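Local coordinates for protein chorismate synthase (Aquifex aeolicus, PDB 1Q1L) that probably uses reduced FMN to convert 5-enolpyruvylshikimate-3-phosphate into chorismate and phosphate, the last step of the route to this aromatic precursor, at residues Pro240-His245 against Asp373-Lys378; Gly254-Ala259 against Ala365-Val370; Val285-Gly290 against His300-Gly305. One frame throughout, in Å; residues are numbered along the deposited sequence.

Interaction 1 (Pro240-His245 against Asp373-Lys378)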
loop_
_atom_site.group_PDB
_atom_site.type_symbol
_atom_site.label_atom_id
_atom_site.label_comp_id
_atom_site.label_asym_id
_atom_site.label_seq_id
_atom_site.Cartn_x
_atom_site.Cartn_y
_atom_site.Cartn_z
ATOM N N PRO A 240 3.899 21.840 -13.314
ATOM C CA PRO A 240 2.483 21.474 -13.326
ATOM C C PRO A 240 2.442 19.984 -13.621
ATOM O O PRO A 240 3.352 19.467 -14.258
ATOM C CB PRO A 240 1.919 22.264 -14.513
ATOM C CG PRO A 240 2.974 23.273 -14.839
ATOM C CD PRO A 240 4.252 22.573 -14.538
ATOM N N GLY A 241 1.402 19.296 -13.171
ATOM C CA GLY A 241 1.308 17.880 -13.473
ATOM C C GLY A 241 1.545 16.889 -12.355
ATOM O O GLY A 241 1.339 15.698 -12.561
ATOM N N LEU A 242 1.986 17.351 -11.190
ATOM C CA LEU A 242 2.215 16.439 -10.076
ATOM C C LEU A 242 0.887 16.177 -9.384
ATOM O O LEU A 242 0.054 17.081 -9.253
ATOM C CB LEU A 242 3.222 17.023 -9.087
ATOM C CG LEU A 242 4.611 17.349 -9.648
ATOM C CD1 LEU A 242 5.568 17.547 -8.480
ATOM C CD2 LEU A 242 5.110 16.209 -10.539
ATOM N N GLY A 243 0.692 14.943 -8.929
ATOM C CA GLY A 243 -0.564 14.586 -8.302
ATOM C C GLY A 243 -1.479 14.257 -9.460
ATOM O O GLY A 243 -1.072 14.397 -10.610
ATOM N N SER A 244 -2.706 13.832 -9.189
ATOM C CA SER A 244 -3.616 13.488 -10.273
ATOM C C SER A 244 -5.067 13.564 -9.846
ATOM O O SER A 244 -5.392 13.398 -8.678
ATOM C CB SER A 244 -3.317 12.078 -10.792
ATOM O OG SER A 244 -4.211 11.716 -11.836
ATOM N N HIS A 245 -5.941 13.798 -10.816
ATOM C CA HIS A 245 -7.370 13.915 -10.565
ATOM C C HIS A 245 -8.119 12.601 -10.783
ATOM O O HIS A 245 -9.283 12.492 -10.417
ATOM C CB HIS A 245 -7.949 14.958 -11.513
ATOM C CG HIS A 245 -7.874 14.550 -12.952
ATOM N ND1 HIS A 245 -8.892 13.874 -13.587
ATOM C CD2 HIS A 245 -6.866 14.641 -13.850
ATOM C CE1 HIS A 245 -8.515 13.565 -14.814
ATOM N NE2 HIS A 245 -7.288 14.018 -14.999
ATOM N N ASP A 373 7.943 12.659 -3.281
ATOM C CA ASP A 373 7.184 11.460 -3.611
ATOM C C ASP A 373 6.422 11.653 -4.930
ATOM O O ASP A 373 6.492 10.816 -5.838
ATOM C CB ASP A 373 6.196 11.153 -2.486
ATOM C CG ASP A 373 5.404 9.885 -2.738
ATOM O OD1 ASP A 373 6.039 8.819 -2.876
ATOM O OD2 ASP A 373 4.156 9.952 -2.800
ATOM N N ALA A 374 5.701 12.766 -5.029
ATOM C CA ALA A 374 4.914 13.075 -6.221
ATOM C C ALA A 374 5.783 13.301 -7.455
ATOM O O ALA A 374 5.359 13.023 -8.570
ATOM C CB ALA A 374 4.053 14.309 -5.969
ATOM N N LEU A 375 6.991 13.820 -7.261
ATOM C CA LEU A 375 7.869 14.058 -8.389
ATOM C C LEU A 375 8.396 12.716 -8.899
ATOM O O LEU A 375 8.421 12.469 -10.101
ATOM C CB LEU A 375 9.024 14.975 -7.989
ATOM C CG LEU A 375 9.911 15.439 -9.150
ATOM C CD1 LEU A 375 9.063 16.106 -10.221
ATOM C CD2 LEU A 375 10.975 16.397 -8.632
ATOM N N LEU A 376 8.792 11.841 -7.981
ATOM C CA LEU A 376 9.297 10.528 -8.368
ATOM C C LEU A 376 8.201 9.691 -9.017
ATOM O O LEU A 376 8.475 8.892 -9.909
ATOM C CB LEU A 376 9.872 9.807 -7.148
ATOM C CG LEU A 376 11.235 10.339 -6.699
ATOM C CD1 LEU A 376 11.578 9.802 -5.310
ATOM C CD2 LEU A 376 12.297 9.931 -7.725
ATOM N N GLU A 377 6.961 9.890 -8.574
ATOM C CA GLU A 377 5.800 9.181 -9.114
ATOM C C GLU A 377 5.615 9.537 -10.588
ATOM O O GLU A 377 5.276 8.690 -11.414
ATOM C CB GLU A 377 4.539 9.583 -8.336
ATOM C CG GLU A 377 3.245 8.975 -8.840
ATOM C CD GLU A 377 2.011 9.559 -8.156
ATOM O OE1 GLU A 377 0.911 8.988 -8.320
ATOM O OE2 GLU A 377 2.132 10.593 -7.458
ATOM N N LYS A 378 5.837 10.808 -10.906
ATOM C CA LYS A 378 5.697 11.303 -12.268
ATOM C C LYS A 378 6.884 10.920 -13.154
ATOM O O LYS A 378 6.711 10.492 -14.295
ATOM C CB LYS A 378 5.557 12.830 -12.245
ATOM C CG LYS A 378 5.570 13.497 -13.611
ATOM C CD LYS A 378 4.366 13.099 -14.447
ATOM C CE LYS A 378 4.341 13.875 -15.751
ATOM N NZ LYS A 378 3.181 13.518 -16.616
HETATM O O HOH W 1 2.715 12.887 -8.953
#

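Interaction 2 (Gly254-Ala259 against Ala365-Val370)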
loop_
_atom_site.group_PDB
_atom_site.type_symbol
_atom_site.label_atom_id
_atom_site.label_comp_id
_atom_site.label_asym_id
_atom_site.label_seq_id
_atom_site.Cartn_x
_atom_site.Cartn_y
_atom_site.Cartn_z
ATOM N N GLY A 254 -5.085 16.604 -1.243
ATOM C CA GLY A 254 -5.391 15.650 -0.197
ATOM C C GLY A 254 -4.112 15.146 0.435
ATOM O O GLY A 254 -4.011 15.074 1.659
ATOM N N ARG A 255 -3.125 14.803 -0.388
ATOM C CA ARG A 255 -1.853 14.302 0.139
ATOM C C ARG A 255 -1.166 15.343 1.015
ATOM O O ARG A 255 -0.645 15.025 2.080
ATOM C CB ARG A 255 -0.914 13.901 -0.994
ATOM C CG ARG A 255 -1.369 12.685 -1.794
ATOM C CD ARG A 255 -0.181 12.135 -2.560
ATOM N NE ARG A 255 -0.433 12.080 -3.987
ATOM C CZ ARG A 255 0.496 11.816 -4.899
ATOM N NH1 ARG A 255 1.751 11.584 -4.531
ATOM N NH2 ARG A 255 0.165 11.787 -6.180
ATOM N N ILE A 256 -1.149 16.588 0.558
ATOM C CA ILE A 256 -0.545 17.650 1.346
ATOM C C ILE A 256 -1.295 17.752 2.671
ATOM O O ILE A 256 -0.683 17.822 3.733
ATOM C CB ILE A 256 -0.607 19.010 0.601
ATOM C CG1 ILE A 256 0.361 18.990 -0.585
ATOM C CG2 ILE A 256 -0.272 20.154 1.556
ATOM C CD1 ILE A 256 0.292 20.227 -1.464
ATOM N N ALA A 257 -2.623 17.735 2.602
ATOM C CA ALA A 257 -3.464 17.831 3.798
ATOM C C ALA A 257 -3.151 16.763 4.844
ATOM O O ALA A 257 -3.073 17.061 6.033
ATOM C CB ALA A 257 -4.947 17.749 3.410
ATOM N N GLN A 258 -2.999 15.515 4.416
ATOM C CA GLN A 258 -2.691 14.458 5.367
ATOM C C GLN A 258 -1.330 14.663 6.006
ATOM O O GLN A 258 -1.177 14.499 7.210
ATOM C CB GLN A 258 -2.716 13.085 4.695
ATOM C CG GLN A 258 -2.154 11.979 5.585
ATOM C CD GLN A 258 -2.509 10.589 5.096
ATOM O OE1 GLN A 258 -2.367 10.277 3.912
ATOM N NE2 GLN A 258 -2.966 9.739 6.013
ATOM N N ALA A 259 -0.337 15.005 5.194
ATOM C CA ALA A 259 1.017 15.212 5.703
ATOM C C ALA A 259 1.081 16.323 6.744
ATOM O O ALA A 259 1.791 16.195 7.745
ATOM C CB ALA A 259 1.970 15.522 4.552
ATOM N N ALA A 365 9.393 19.936 6.174
ATOM C CA ALA A 365 9.802 18.546 5.998
ATOM C C ALA A 365 8.681 17.709 5.379
ATOM O O ALA A 365 8.917 16.932 4.459
ATOM C CB ALA A 365 10.209 17.961 7.343
HETATM N N MSE A 366 7.464 17.868 5.889
HETATM C CA MSE A 366 6.321 17.109 5.378
HETATM C C MSE A 366 6.011 17.452 3.922
HETATM O O MSE A 366 5.723 16.567 3.109
HETATM C CB MSE A 366 5.088 17.349 6.256
HETATM C CG MSE A 366 5.245 16.848 7.690
HETATM SE SE MSE A 366 5.931 15.021 7.799
HETATM C CE MSE A 366 4.508 14.122 6.858
ATOM N N LEU A 367 6.077 18.736 3.591
ATOM C CA LEU A 367 5.826 19.173 2.229
ATOM C C LEU A 367 6.897 18.636 1.279
ATOM O O LEU A 367 6.597 18.272 0.150
ATOM C CB LEU A 367 5.792 20.701 2.145
ATOM C CG LEU A 367 5.536 21.212 0.722
ATOM C CD1 LEU A 367 4.194 20.658 0.222
ATOM C CD2 LEU A 367 5.522 22.747 0.702
ATOM N N ALA A 368 8.147 18.599 1.735
ATOM C CA ALA A 368 9.234 18.100 0.903
ATOM C C ALA A 368 9.058 16.602 0.625
ATOM O O ALA A 368 9.384 16.117 -0.457
ATOM C CB ALA A 368 10.581 18.360 1.586
ATOM N N ILE A 369 8.537 15.877 1.605
ATOM C CA ILE A 369 8.320 14.443 1.442
ATOM C C ILE A 369 7.218 14.186 0.415
ATOM O O ILE A 369 7.366 13.350 -0.478
ATOM C CB ILE A 369 7.946 13.794 2.789
ATOM C CG1 ILE A 369 9.156 13.861 3.735
ATOM C CG2 ILE A 369 7.536 12.323 2.582
ATOM C CD1 ILE A 369 8.880 13.335 5.124
ATOM N N VAL A 370 6.121 14.922 0.539
ATOM C CA VAL A 370 4.999 14.774 -0.379
ATOM C C VAL A 370 5.410 15.130 -1.797
ATOM O O VAL A 370 5.101 14.407 -2.749
ATOM C CB VAL A 370 3.806 15.674 0.049
ATOM C CG1 VAL A 370 2.675 15.588 -0.976
ATOM C CG2 VAL A 370 3.289 15.226 1.403
HETATM O O HOH W 2 3.012 12.243 -2.172
#

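Interaction 3 (Val285-Gly290 against His300-Gly305)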
loop_
_atom_site.group_PDB
_atom_site.type_symbol
_atom_site.label_atom_id
_atom_site.label_comp_id
_atom_site.label_asym_id
_atom_site.label_seq_id
_atom_site.Cartn_x
_atom_site.Cartn_y
_atom_site.Cartn_z
ATOM N N VAL A 285 -11.458 35.076 -6.720
ATOM C CA VAL A 285 -10.647 33.945 -6.291
ATOM C C VAL A 285 -9.880 33.418 -7.495
ATOM O O VAL A 285 -8.686 33.138 -7.411
ATOM C CB VAL A 285 -11.517 32.806 -5.714
ATOM C CG1 VAL A 285 -10.652 31.582 -5.428
ATOM C CG2 VAL A 285 -12.198 33.268 -4.432
ATOM N N HIS A 286 -10.585 33.301 -8.617
ATOM C CA HIS A 286 -10.026 32.804 -9.869
ATOM C C HIS A 286 -8.659 33.379 -10.209
ATOM O O HIS A 286 -8.471 34.593 -10.217
ATOM C CB HIS A 286 -10.989 33.102 -11.022
ATOM C CG HIS A 286 -10.456 32.726 -12.369
ATOM N ND1 HIS A 286 -10.206 31.419 -12.732
ATOM C CD2 HIS A 286 -10.110 33.486 -13.435
ATOM C CE1 HIS A 286 -9.726 31.392 -13.964
ATOM N NE2 HIS A 286 -9.658 32.633 -14.413
ATOM N N ASP A 287 -7.703 32.499 -10.489
ATOM C CA ASP A 287 -6.366 32.939 -10.856
ATOM C C ASP A 287 -6.316 33.007 -12.381
ATOM O O ASP A 287 -6.323 31.981 -13.058
ATOM C CB ASP A 287 -5.305 31.964 -10.330
ATOM C CG ASP A 287 -5.295 31.870 -8.813
ATOM O OD1 ASP A 287 -5.243 32.930 -8.144
ATOM O OD2 ASP A 287 -5.330 30.732 -8.290
ATOM N N GLU A 288 -6.277 34.226 -12.910
ATOM C CA GLU A 288 -6.246 34.446 -14.353
ATOM C C GLU A 288 -5.099 33.725 -15.058
ATOM O O GLU A 288 -3.941 33.807 -14.642
ATOM C CB GLU A 288 -6.169 35.947 -14.655
ATOM C CG GLU A 288 -6.147 36.274 -16.147
ATOM C CD GLU A 288 -6.098 37.766 -16.432
ATOM O OE1 GLU A 288 -6.089 38.139 -17.624
ATOM O OE2 GLU A 288 -6.069 38.566 -15.472
ATOM N N ILE A 289 -5.432 33.026 -16.137
ATOM C CA ILE A 289 -4.439 32.295 -16.910
ATOM C C ILE A 289 -3.708 33.188 -17.905
ATOM O O ILE A 289 -4.327 33.937 -18.669
ATOM C CB ILE A 289 -5.080 31.129 -17.687
ATOM C CG1 ILE A 289 -5.688 30.128 -16.701
ATOM C CG2 ILE A 289 -4.027 30.452 -18.566
ATOM C CD1 ILE A 289 -6.306 28.912 -17.353
ATOM N N GLY A 290 -2.384 33.099 -17.876
ATOM C CA GLY A 290 -1.550 33.866 -18.776
ATOM C C GLY A 290 -0.706 32.904 -19.590
ATOM O O GLY A 290 -0.712 31.702 -19.332
ATOM N N HIS A 300 -1.832 34.731 -13.046
ATOM C CA HIS A 300 -1.544 36.103 -12.631
ATOM C C HIS A 300 -1.685 36.346 -11.131
ATOM O O HIS A 300 -1.294 37.398 -10.621
ATOM C CB HIS A 300 -2.418 37.079 -13.422
ATOM C CG HIS A 300 -2.049 37.164 -14.871
ATOM N ND1 HIS A 300 -0.834 37.655 -15.300
ATOM C CD2 HIS A 300 -2.711 36.772 -15.986
ATOM C CE1 HIS A 300 -0.761 37.558 -16.616
ATOM N NE2 HIS A 300 -1.886 37.024 -17.056
ATOM N N SER A 301 -2.257 35.370 -10.432
ATOM C CA SER A 301 -2.414 35.428 -8.983
ATOM C C SER A 301 -2.356 33.973 -8.516
ATOM O O SER A 301 -2.359 33.062 -9.345
ATOM C CB SER A 301 -3.745 36.071 -8.592
ATOM O OG SER A 301 -4.832 35.383 -9.173
ATOM N N ASN A 302 -2.307 33.747 -7.206
ATOM C CA ASN A 302 -2.210 32.380 -6.712
ATOM C C ASN A 302 -3.050 32.106 -5.469
ATOM O O ASN A 302 -2.538 31.647 -4.446
ATOM C CB ASN A 302 -0.734 32.044 -6.449
ATOM C CG ASN A 302 -0.494 30.557 -6.253
ATOM O OD1 ASN A 302 -1.215 29.721 -6.796
ATOM N ND2 ASN A 302 0.541 30.225 -5.492
ATOM N N ASN A 303 -4.345 32.382 -5.573
ATOM C CA ASN A 303 -5.264 32.156 -4.470
ATOM C C ASN A 303 -5.513 30.669 -4.285
ATOM O O ASN A 303 -5.977 30.243 -3.230
ATOM C CB ASN A 303 -6.593 32.863 -4.731
ATOM C CG ASN A 303 -6.430 34.355 -4.864
ATOM O OD1 ASN A 303 -5.895 35.010 -3.972
ATOM N ND2 ASN A 303 -6.887 34.903 -5.984
ATOM N N LEU A 304 -5.195 29.886 -5.314
ATOM C CA LEU A 304 -5.380 28.436 -5.267
ATOM C C LEU A 304 -4.234 27.719 -4.557
ATOM O O LEU A 304 -4.325 26.527 -4.268
ATOM C CB LEU A 304 -5.519 27.878 -6.682
ATOM C CG LEU A 304 -6.775 28.284 -7.451
ATOM C CD1 LEU A 304 -6.711 27.735 -8.861
ATOM C CD2 LEU A 304 -7.996 27.762 -6.725
ATOM N N GLY A 305 -3.151 28.437 -4.294
ATOM C CA GLY A 305 -2.022 27.835 -3.611
ATOM C C GLY A 305 -1.246 26.826 -4.443
ATOM O O GLY A 305 -0.731 25.850 -3.907
HETATM O O HOH W 3 -5.890 36.559 -11.402
#

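Interaction 1 (Pro240-His245 against Asp373-Lys378)
Leu242 turns CG anti to its carbonyl carbon (chi1 -59°), which swings its two methyls against helix 356-379, while Lys378 places CG anti to its own backbone N, with CB and CG against Leu242 CD2. This is loop-on-helix packing in the beta-alpha-beta sandwich of chorismate synthase: the loop leaving strand 229-236 settles on the late turns of the long helix. Leu242 CD2 does most of the touching, 3.8 Å from Ala374 O and 3.8 Å from Lys378 CB, with Leu375 CD1 on a further flank at 4.0 Å. A branched apolar residue suits the place because its two methyls spread over the helix, CD2 on Ala374 and Lys378 and CD1 on Leu375, and small Ala374 lets the loop come close, its CB lying 4.2 Å from Leu242 CB. The two glycines around Leu242 have positive phi angles at which a CB would be jammed against the preceding carbonyl O. Beyond its methylenes, Lys378 carries its ammonium to a salt bridge with Asp382 of the third subunit; Gly241 O receives Lys124 of the second, so this contact also borders two subunit interfaces. No direct hydrogen bond joins loop and helix. Instead one water accepts from Gly243 N at 2.9 Å and donates to Ala374 O at 2.7 Å and to Glu377 OE2 at 2.8 Å, tying loop amide, helix carbonyl and carboxylate together.

Interaction 2 (Gly254-Ala259 against Ala365-Val370)
Val370 points both methyls of its fork at helix 252-261, and the rest of the contact is arranged around that wedge. The two helical segments run roughly antiparallel, 145° between their directions, with axes 9.3 Å apart at closest approach. CG1 stands anti to the valine's backbone N (chi1 176°) and lies 4.0 Å from Arg255 CB; it also meets Ile256 CG1, 4.1 Å away, the two side chains crossing at about a right angle. CG2 takes the other direction and presses on Ala259 CB at 3.4 Å, tighter than an ordinary van der Waals contact, so the alanine methyl fills its place closely. Met366, deposited as selenomethionine, meets the same methyl from another direction. Its chain is folded at chi2 and again at chi3 (-61°), a hook that brings CE back to 3.7 Å from Ala259 CB, while CG lies 3.5 Å from Ala259 O. That carbonyl oxygen also accepts from Ser262. A flexible, unbranched chain can curl in this way, whereas beta-branched Ile256 reaches Leu367 CD1 with its CG1, 4.3 Å away. Between 254-259 and 365-370 no direct hydrogen bond forms; a water accepts from Arg255 NH1 at 2.8 Å and donates to Val370 O, and the main partner of the guanidinium is Glu377. In the sandwich, Ile256 rests on Ile317 and Val319 of strand 317-323 and Leu367 on Ile163 of strand 162-170, both in the five-stranded antiparallel sheet. Helix 142-157 packs against Met366 and Ile369, and helix 252-261 meets the second subunit, Gln258 lying on its Gln258 counterpart.

Interaction 3 (Val285-Gly290 against His300-Gly305)
The neck of the beta hairpin formed by strands 289-292 and 296-299 is closed here, where the chain entering the hairpin meets the chain leaving it. Glu288 O accepts from His300 N at 2.8 Å, in the carbonyl plane, and beyond this pair Asp287 takes over with its side chain. Its CG is anti to the carbonyl carbon (chi1 -62°), which thrusts the carboxylate into the type I turn Asn302-Gly305. OD1 is gripped twice: Ser301 OG donates to its anti lone pair at 2.7 Å, and Asn303 N reaches it from the syn side, nearly straight (163°), at 2.8 Å. OD2 offers its syn lone pair to Leu304 N at 3.1 Å. An aspartate suits the place because both oxygens find donors and the short chain holds them close to the backbone. With an alanine here, the amides of Asn303 and Leu304 and the Ser301 hydroxyl would probably lose their shared acceptor, and the turn would be less firmly held to the entering chain. Asn303 adds a second clasp: ND2 donates to Val285 O at 2.9 Å, from above the carbonyl plane. A water accepts from Glu288 N at 2.8 Å and donates to Ser301 OG, so the serine hydroxyl relays between water and carboxylate. Toward the hairpin strands, Glu288 CG touches the edge of the His300 ring, 3.5 Å from CD2, and Gly290 suits its position because a CB would clash with His300 NE2. Backbone pairing continued by a carboxylate accepting from consecutive turn amides is thus what shuts this antiparallel hairpin at its base.

How the interactions relate
Interactions 1 and 2 share helix 356-379, use successive parts of it and have centres 12 Å apart. Arg255 joins them directly: its NH2 lies 2.6 Å from Glu377 OE2 in a salt bridge, and the same nitrogen packs against Gly243 CA. Interaction 3 stands apart, centred 20 Å from the centre of interaction 1 and 22 Å from that of interaction 2, and touches neither; along the chain it is nested inside the loops closed by both. Within the chain, interaction 2 lies nearer the predicted cofactor sites, the Met366 side chain being about 10 Å from those of Gln264 (FMN) and Arg47 (NADP). All three touch the second subunit, interaction 3 at Pro325 and Lys324 of its predicted FMN site.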